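VirX1 (Cyanophage Syn10, PDB 6QGM) is a viral halogenase that iodinates diverse substrates and belongs to the flavin-dependent tryptophan halogenase family. Local coordinates at residues 368-371 with 372-376; 360-363 with 364-368. All coordinates share one frame; numbering follows the deposited sequence.

Contact 1. Residues 368-371 with 372-376; sequences NLVY and LINQR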
loop_
_atom_site.group_PDB
_atom_site.type_symbol
_atom_site.label_atom_id
_atom_site.label_comp_id
_atom_site.label_asym_id
_atom_site.label_seq_id
_atom_site.Cartn_x
_atom_site.Cartn_y
_atom_site.Cartn_z
ATOM N N ASN B 368 -14.873 11.854 17.118
ATOM C CA ASN B 368 -14.126 12.605 16.065
ATOM C C ASN B 368 -14.450 14.108 16.128
ATOM O O ASN B 368 -13.544 14.934 15.861
ATOM C CB ASN B 368 -14.372 12.024 14.671
ATOM C CG ASN B 368 -13.792 10.645 14.489
ATOM O OD1 ASN B 368 -13.060 10.160 15.347
ATOM N ND2 ASN B 368 -14.123 10.005 13.378
ATOM N N LEU B 369 -15.679 14.464 16.484
ATOM C CA LEU B 369 -16.101 15.879 16.652
ATOM C C LEU B 369 -15.453 16.462 17.913
ATOM O O LEU B 369 -14.887 17.570 17.819
ATOM C CB LEU B 369 -17.626 15.940 16.743
ATOM C CG LEU B 369 -18.210 17.345 16.726
ATOM C CD1 LEU B 369 -17.779 18.078 15.457
ATOM C CD2 LEU B 369 -19.726 17.278 16.861
ATOM N N VAL B 370 -15.536 15.737 19.037
ATOM C CA VAL B 370 -14.932 16.124 20.347
ATOM C C VAL B 370 -13.431 16.322 20.133
ATOM O O VAL B 370 -12.872 17.289 20.712
ATOM C CB VAL B 370 -15.216 15.088 21.453
ATOM C CG1 VAL B 370 -14.339 15.301 22.674
ATOM C CG2 VAL B 370 -16.672 15.102 21.878
ATOM N N TYR B 371 -12.816 15.451 19.328
ATOM C CA TYR B 371 -11.360 15.461 19.037
ATOM C C TYR B 371 -10.993 16.790 18.372
ATOM O O TYR B 371 -10.053 17.449 18.840
ATOM C CB TYR B 371 -10.974 14.245 18.192
ATOM C CG TYR B 371 -9.535 14.245 17.752
ATOM C CD1 TYR B 371 -8.550 13.709 18.560
ATOM C CD2 TYR B 371 -9.153 14.790 16.541
ATOM C CE1 TYR B 371 -7.219 13.701 18.177
ATOM C CE2 TYR B 371 -7.828 14.821 16.151
ATOM C CZ TYR B 371 -6.855 14.272 16.970
ATOM O OH TYR B 371 -5.544 14.289 16.587
ATOM N N LEU B 372 -11.735 17.194 17.336
ATOM C CA LEU B 372 -11.455 18.435 16.565
ATOM C C LEU B 372 -11.768 19.681 17.405
ATOM O O LEU B 372 -11.009 20.665 17.323
ATOM C CB LEU B 372 -12.278 18.408 15.270
ATOM C CG LEU B 372 -11.807 17.417 14.207
ATOM C CD1 LEU B 372 -12.640 17.545 12.957
ATOM C CD2 LEU B 372 -10.338 17.619 13.864
ATOM N N ILE B 373 -12.860 19.675 18.161
ATOM C CA ILE B 373 -13.293 20.868 18.950
ATOM C C ILE B 373 -12.292 21.118 20.094
ATOM O O ILE B 373 -12.044 22.299 20.382
ATOM C CB ILE B 373 -14.750 20.688 19.424
ATOM C CG1 ILE B 373 -15.713 20.830 18.237
ATOM C CG2 ILE B 373 -15.077 21.650 20.553
ATOM C CD1 ILE B 373 -17.164 20.556 18.572
ATOM N N ASN B 374 -11.711 20.066 20.688
ATOM C CA ASN B 374 -10.742 20.190 21.813
ATOM C C ASN B 374 -9.326 20.449 21.295
ATOM O O ASN B 374 -8.427 20.667 22.118
ATOM C CB ASN B 374 -10.746 18.964 22.729
ATOM C CG ASN B 374 -12.031 18.864 23.515
ATOM O OD1 ASN B 374 -12.787 19.834 23.589
ATOM N ND2 ASN B 374 -12.292 17.697 24.071
ATOM N N GLN B 375 -9.145 20.491 19.979
ATOM C CA GLN B 375 -7.823 20.695 19.341
ATOM C C GLN B 375 -7.379 22.150 19.579
ATOM O O GLN B 375 -6.359 22.330 20.250
ATOM C CB GLN B 375 -7.947 20.245 17.883
ATOM C CG GLN B 375 -6.628 19.922 17.212
ATOM C CD GLN B 375 -5.922 18.695 17.739
ATOM O OE1 GLN B 375 -4.966 18.816 18.492
ATOM N NE2 GLN B 375 -6.347 17.511 17.326
ATOM N N ARG B 376 -8.115 23.158 19.090
ATOM C CA ARG B 376 -7.745 24.597 19.264
ATOM C C ARG B 376 -8.973 25.425 19.653
ATOM O O ARG B 376 -9.343 26.358 18.934
ATOM C CB ARG B 376 -7.048 25.134 18.011
ATOM C CG ARG B 376 -5.770 24.386 17.652
ATOM C CD ARG B 376 -5.154 24.829 16.358
ATOM N NE ARG B 376 -5.832 24.300 15.180
ATOM C CZ ARG B 376 -5.429 24.521 13.940
ATOM N NH1 ARG B 376 -4.326 25.221 13.697
ATOM N NH2 ARG B 376 -6.116 24.005 12.936
#
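Y371 lays its ring alongside the amide of Q375, one helical turn on, with Q375 NE2 lying 3.3 Å from Y371 CE2. The two planes stand 76° apart, and NE2 comes in obliquely. The two side chains lie side by side and point the same way, each with its CG anti to its own N (chi1 175° for Y371), and the bend at chi2 of Q375 brings the amide back beside the ring. Their polar ends look to the second subunit, where Y371 OH bonds to P473 O and Q375 OE1 takes the N-H of R472.

On another flank, L369 CG touches I373 CD1 at 3.8 Å as the two side chains cross at a slant. The side chains of V370 and N374 lie side by side, CG1 of V370 3.4 Å from ND2 of N374, and that ND2 donates to L26 O.

Under these pairs lie three i to i+4 backbone bonds, among them I373 N to L369 O at 2.9 Å and N374 N to V370 O at 3.0 Å. They carry helix 360-373 into its last turn. V370 packs on helix 14-26, L372 on helix 382-408, and L369 and L372 both meet W337 of strand 337-338.

Contact 2. Residues 360-363 with 364-368; sequences LTTH and ENIEN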
loop_
_atom_site.group_PDB
_atom_site.type_symbol
_atom_site.label_atom_id
_atom_site.label_comp_id
_atom_site.label_asym_id
_atom_site.label_seq_id
_atom_site.Cartn_x
_atom_site.Cartn_y
_atom_site.Cartn_z
ATOM N N LEU B 360 -22.485 2.739 15.722
ATOM C CA LEU B 360 -21.100 3.030 15.237
ATOM C C LEU B 360 -21.064 4.423 14.601
ATOM O O LEU B 360 -20.284 5.280 15.023
ATOM C CB LEU B 360 -20.668 1.980 14.210
ATOM C CG LEU B 360 -19.267 2.187 13.640
ATOM C CD1 LEU B 360 -18.212 1.831 14.686
ATOM C CD2 LEU B 360 -19.079 1.354 12.377
ATOM N N THR B 361 -21.888 4.589 13.575
ATOM C CA THR B 361 -22.159 5.866 12.870
ATOM C C THR B 361 -22.275 7.009 13.898
ATOM O O THR B 361 -21.989 8.161 13.519
ATOM C CB THR B 361 -23.369 5.666 11.942
ATOM O OG1 THR B 361 -23.610 6.892 11.258
ATOM C CG2 THR B 361 -24.624 5.222 12.668
ATOM N N THR B 362 -22.667 6.717 15.149
ATOM C CA THR B 362 -22.949 7.727 16.209
ATOM C C THR B 362 -21.694 8.023 17.048
ATOM O O THR B 362 -21.233 9.180 16.958
ATOM C CB THR B 362 -24.144 7.323 17.080
ATOM O OG1 THR B 362 -25.218 6.993 16.197
ATOM C CG2 THR B 362 -24.571 8.402 18.053
ATOM N N HIS B 363 -21.173 7.074 17.846
ATOM C CA HIS B 363 -20.102 7.371 18.850
ATOM C C HIS B 363 -18.785 7.693 18.134
ATOM O O HIS B 363 -18.034 8.514 18.680
ATOM C CB HIS B 363 -19.917 6.303 19.952
ATOM C CG HIS B 363 -19.883 4.886 19.488
ATOM N ND1 HIS B 363 -20.643 3.902 20.088
ATOM C CD2 HIS B 363 -19.230 4.285 18.471
ATOM C CE1 HIS B 363 -20.450 2.755 19.472
ATOM N NE2 HIS B 363 -19.587 2.965 18.476
ATOM N N GLU B 364 -18.526 7.110 16.958
ATOM C CA GLU B 364 -17.338 7.422 16.132
ATOM C C GLU B 364 -17.376 8.903 15.754
ATOM O O GLU B 364 -16.393 9.614 16.030
ATOM C CB GLU B 364 -17.278 6.504 14.907
ATOM C CG GLU B 364 -16.272 6.925 13.848
ATOM C CD GLU B 364 -14.808 6.688 14.171
ATOM O OE1 GLU B 364 -14.483 6.067 15.237
ATOM O OE2 GLU B 364 -13.989 7.114 13.350
ATOM N N ASN B 365 -18.470 9.364 15.159
ATOM C CA ASN B 365 -18.619 10.783 14.733
ATOM C C ASN B 365 -18.570 11.702 15.962
ATOM O O ASN B 365 -17.983 12.786 15.845
ATOM C CB ASN B 365 -19.859 10.999 13.868
ATOM C CG ASN B 365 -19.630 10.523 12.445
ATOM O OD1 ASN B 365 -18.631 9.856 12.174
ATOM N ND2 ASN B 365 -20.533 10.859 11.536
ATOM N N ILE B 366 -19.132 11.286 17.099
ATOM C CA ILE B 366 -19.128 12.102 18.346
ATOM C C ILE B 366 -17.679 12.266 18.805
ATOM O O ILE B 366 -17.269 13.416 19.040
ATOM C CB ILE B 366 -20.029 11.498 19.442
ATOM C CG1 ILE B 366 -21.513 11.586 19.064
ATOM C CG2 ILE B 366 -19.753 12.172 20.780
ATOM C CD1 ILE B 366 -22.444 10.826 19.970
ATOM N N GLU B 367 -16.931 11.162 18.904
ATOM C CA GLU B 367 -15.519 11.157 19.387
ATOM C C GLU B 367 -14.635 11.959 18.425
ATOM O O GLU B 367 -13.786 12.715 18.923
ATOM C CB GLU B 367 -15.027 9.750 19.694
ATOM C CG GLU B 367 -14.839 8.809 18.538
ATOM C CD GLU B 367 -14.636 7.344 18.941
ATOM O OE1 GLU B 367 -15.115 6.940 20.048
ATOM O OE2 GLU B 367 -14.004 6.589 18.133
ATOM N N ASN B 368 -14.873 11.854 17.118
ATOM C CA ASN B 368 -14.126 12.605 16.065
ATOM C C ASN B 368 -14.450 14.108 16.128
ATOM O O ASN B 368 -13.544 14.934 15.861
ATOM C CB ASN B 368 -14.372 12.024 14.671
ATOM C CG ASN B 368 -13.792 10.645 14.489
ATOM O OD1 ASN B 368 -13.060 10.160 15.347
ATOM N ND2 ASN B 368 -14.123 10.005 13.378
#
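L360 meets the next turn through its backbone: its O accepts the N-H of E364 at 3.2 Å, and E364 CB sits against the same oxygen. T361 O lies 3.5 Å from N365 CG, and the amide's ND2 donates instead to G343 O; T361 OG1 turns elsewhere, to G345 O. T362 and I366 run side by side, the methyl CG2 of T362 meeting I366 CD1 at 3.8 Å. A chi1 of -51° sets OG1 beside the backbone N and CG2 anti to it, which turns the methyl to I366 while the hydroxyl bonds with S15 OG. T362 O takes I366 N at 3.0 Å.

H363 holds its ring edge toward E364 N; a chi1 of 46°, with CG between its own N and carbonyl carbon, sets CD2 3.3 Å from E364 N, and the ring packs on H52, F53 and F56 of helix 52-59. H363 O receives E367 N at 2.9 Å, and E367 CG rests 3.2 Å from the same oxygen. Farther along, N368 ND2 donates to E364 OE2 at 2.9 Å, approaching from above the carboxylate plane and linking two side chains one turn apart.

This is ordinary alpha-helical i to i+4 bonding, set against helix 14-26, which follows strand 6-10 through a turn with a GxGxxG-like pattern, consistent with a Rossmann-type dinucleotide-binding fold, as in flavin-dependent halogenases.

In the fold
Contacts 1 and 2 are successive lengths of the same helix, 360-373, sharing N368, with centres about 12 Å apart. Both are largely buried, but by different means. The centre of contact 2 lies about 13 Å from the chain's centre, enclosed mainly by its own chain: helices 14-26, 52-59 and 382-408 and the loop after strand 341-343. The centre of contact 1, about 24 Å from the chain's centre, owes part of its burial to the second subunit. In contact 2 threonine and asparagine side chains bond within the chain; in contact 1 Y371, Q375 and R376 also send polar groups across the subunit interface, though N374 and R376 keep partners within the chain. Helices 14-26 and 382-408 flank both.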